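Heme-binding protein HutZ (PDB 3TGV) binds heme and most likely degrades it to biliverdin with release of the iron, as a member of the HugZ/HutZ heme oxygenase family. Local coordinates at residues F43-H48 with Q120-F125. The protein carries 1 engineered substitution. Numbering follows the deposited sequence.
Sequences FVLISH and QDFMLF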
loop_
_atom_site.group_PDB
_atom_site.type_symbol
_atom_site.label_atom_id
_atom_site.label_comp_id
_atom_site.label_asym_id
_atom_site.label_seq_id
_atom_site.Cartn_x
_atom_site.Cartn_y
_atom_site.Cartn_z
ATOM N N PHE A 43 4.635 14.891 -4.281
ATOM C CA PHE A 43 5.985 14.876 -3.732
ATOM C C PHE A 43 6.075 14.087 -2.441
ATOM O O PHE A 43 5.245 14.242 -1.547
ATOM C CB PHE A 43 6.497 16.299 -3.514
ATOM C CG PHE A 43 6.637 17.085 -4.785
ATOM C CD1 PHE A 43 7.876 17.229 -5.395
ATOM C CD2 PHE A 43 5.525 17.675 -5.376
ATOM C CE1 PHE A 43 8.001 17.951 -6.572
ATOM C CE2 PHE A 43 5.643 18.393 -6.545
ATOM C CZ PHE A 43 6.877 18.532 -7.147
ATOM N N VAL A 44 7.094 13.240 -2.354
ATOM C CA VAL A 44 7.392 12.534 -1.114
ATOM C C VAL A 44 8.837 12.777 -0.702
ATOM O O VAL A 44 9.713 12.921 -1.554
ATOM C CB VAL A 44 7.160 11.026 -1.254
ATOM C CG1 VAL A 44 5.677 10.747 -1.525
ATOM C CG2 VAL A 44 8.045 10.454 -2.359
ATOM N N LEU A 45 9.068 12.818 0.607
ATOM C CA LEU A 45 10.393 13.057 1.175
ATOM C C LEU A 45 10.807 11.822 1.960
ATOM O O LEU A 45 10.353 11.616 3.083
ATOM C CB LEU A 45 10.364 14.276 2.100
ATOM C CG LEU A 45 11.692 14.698 2.750
ATOM C CD1 LEU A 45 12.715 15.053 1.683
ATOM C CD2 LEU A 45 11.495 15.857 3.713
ATOM N N ILE A 46 11.674 11.008 1.366
ATOM C CA ILE A 46 11.929 9.669 1.873
ATOM C C ILE A 46 13.425 9.346 2.030
ATOM O O ILE A 46 14.292 10.021 1.469
ATOM C CB ILE A 46 11.263 8.601 0.977
ATOM C CG1 ILE A 46 11.812 8.689 -0.445
ATOM C CG2 ILE A 46 9.761 8.773 0.992
ATOM C CD1 ILE A 46 11.351 7.558 -1.363
ATOM N N SER A 47 13.707 8.289 2.779
ATOM C CA SER A 47 15.074 7.956 3.158
ATOM C C SER A 47 15.755 6.979 2.204
ATOM O O SER A 47 15.231 5.907 1.915
ATOM C CB SER A 47 15.089 7.403 4.585
ATOM O OG SER A 47 16.402 7.084 5.006
ATOM N N HIS A 48 16.946 7.355 1.740
ATOM C CA HIS A 48 17.767 6.493 0.896
ATOM C C HIS A 48 18.122 5.187 1.600
ATOM O O HIS A 48 18.467 4.193 0.955
ATOM C CB HIS A 48 19.041 7.220 0.466
ATOM C CG HIS A 48 19.870 6.452 -0.515
ATOM N ND1 HIS A 48 20.948 5.677 -0.133
ATOM C CD2 HIS A 48 19.771 6.324 -1.858
ATOM C CE1 HIS A 48 21.478 5.111 -1.206
ATOM N NE2 HIS A 48 20.781 5.489 -2.263
ATOM N N GLN A 120 20.910 14.095 4.918
ATOM C CA GLN A 120 21.395 13.808 3.573
ATOM C C GLN A 120 20.749 12.577 2.944
ATOM O O GLN A 120 20.552 12.540 1.725
ATOM C CB GLN A 120 22.928 13.711 3.521
ATOM C CG GLN A 120 23.521 12.358 3.902
ATOM C CD GLN A 120 24.814 12.067 3.146
ATOM O OE1 GLN A 120 24.905 12.287 1.935
ATOM N NE2 GLN A 120 25.821 11.581 3.859
ATOM N N ASP A 121 20.403 11.569 3.746
ATOM C CA ASP A 121 19.715 10.424 3.146
ATOM C C ASP A 121 18.247 10.697 2.797
ATOM O O ASP A 121 17.613 9.885 2.131
ATOM C CB ASP A 121 19.893 9.101 3.921
ATOM C CG ASP A 121 19.803 9.269 5.411
ATOM O OD1 ASP A 121 18.728 9.659 5.907
ATOM O OD2 ASP A 121 20.808 8.979 6.088
ATOM N N PHE A 122 17.711 11.838 3.213
ATOM C CA PHE A 122 16.342 12.162 2.821
ATOM C C PHE A 122 16.284 12.877 1.493
ATOM O O PHE A 122 16.780 13.990 1.351
ATOM C CB PHE A 122 15.591 12.920 3.907
ATOM C CG PHE A 122 14.920 12.017 4.893
ATOM C CD1 PHE A 122 15.609 11.550 5.995
ATOM C CD2 PHE A 122 13.608 11.607 4.697
ATOM C CE1 PHE A 122 15.002 10.705 6.902
ATOM C CE2 PHE A 122 12.991 10.762 5.599
ATOM C CZ PHE A 122 13.688 10.311 6.704
ATOM N N MET A 123 15.677 12.201 0.524
ATOM C CA MET A 123 15.610 12.671 -0.845
ATOM C C MET A 123 14.181 13.093 -1.162
ATOM O O MET A 123 13.228 12.510 -0.644
ATOM C CB MET A 123 16.022 11.545 -1.790
ATOM C CG MET A 123 17.313 10.863 -1.409
ATOM S SD MET A 123 17.611 9.400 -2.415
ATOM C CE MET A 123 19.281 9.745 -2.980
ATOM N N LEU A 124 14.035 14.096 -2.019
ATOM C CA LEU A 124 12.712 14.554 -2.429
ATOM C C LEU A 124 12.408 14.081 -3.843
ATOM O O LEU A 124 13.115 14.429 -4.787
ATOM C CB LEU A 124 12.642 16.078 -2.351
ATOM C CG LEU A 124 11.370 16.774 -2.839
ATOM C CD1 LEU A 124 10.164 16.373 -1.995
ATOM C CD2 LEU A 124 11.574 18.276 -2.802
ATOM N N PHE A 125 11.361 13.277 -3.992
ATOM C CA PHE A 125 10.984 12.780 -5.312
ATOM C C PHE A 125 9.706 13.438 -5.810
ATOM O O PHE A 125 8.723 13.514 -5.082
ATOM C CB PHE A 125 10.798 11.256 -5.307
ATOM C CG PHE A 125 12.085 10.479 -5.184
ATOM C CD1 PHE A 125 12.740 10.013 -6.313
ATOM C CD2 PHE A 125 12.627 10.212 -3.944
ATOM C CE1 PHE A 125 13.918 9.298 -6.207
ATOM C CE2 PHE A 125 13.804 9.500 -3.831
ATOM C CZ PHE A 125 14.451 9.045 -4.965
#
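Val44 and Phe125 exchange two backbone hydrogen bonds, N of Val44 to O of Phe125 at 3.2 Å and N of Phe125 to O of Val44 at 3.0 Å. Ile46 and Met123 form the next such hydrogen-bonded pair, and past the strand end His48 N adds a further bond to Asp121 O (2.6 Å). Between these pairs CA-H...O contacts fill in, such as Leu45 CA to Met123 O. The pairing joins strands 41-47 and 122-129 in the antiparallel sheet of the FMN-binding split-barrel fold, the scaffold of the pyridoxamine 5'-phosphate oxidase family. On one face of the sheet, Ser47 CB sits over the Phe122 ring in a CH-pi contact, 4.0 Å from the centroid, while Leu45 O lies at the ring edge. Leu45 and Leu124 continue this face under helix 96-109. On the other face, with chi1 at 60°, Ile46 turns CG1 and CD1 onto CD2 and CE2 of the Phe125 ring, the two side chains crossing at about a right angle; helix 51-58 covers both residues. Farther along, a bend at the thioether (chi3 128°) brings CE of Met123 to 3.6 Å from His48 CD2, with SD at the imidazole edge; His48 NE2 makes a weak hydrogen bond to Glu57 of that helix.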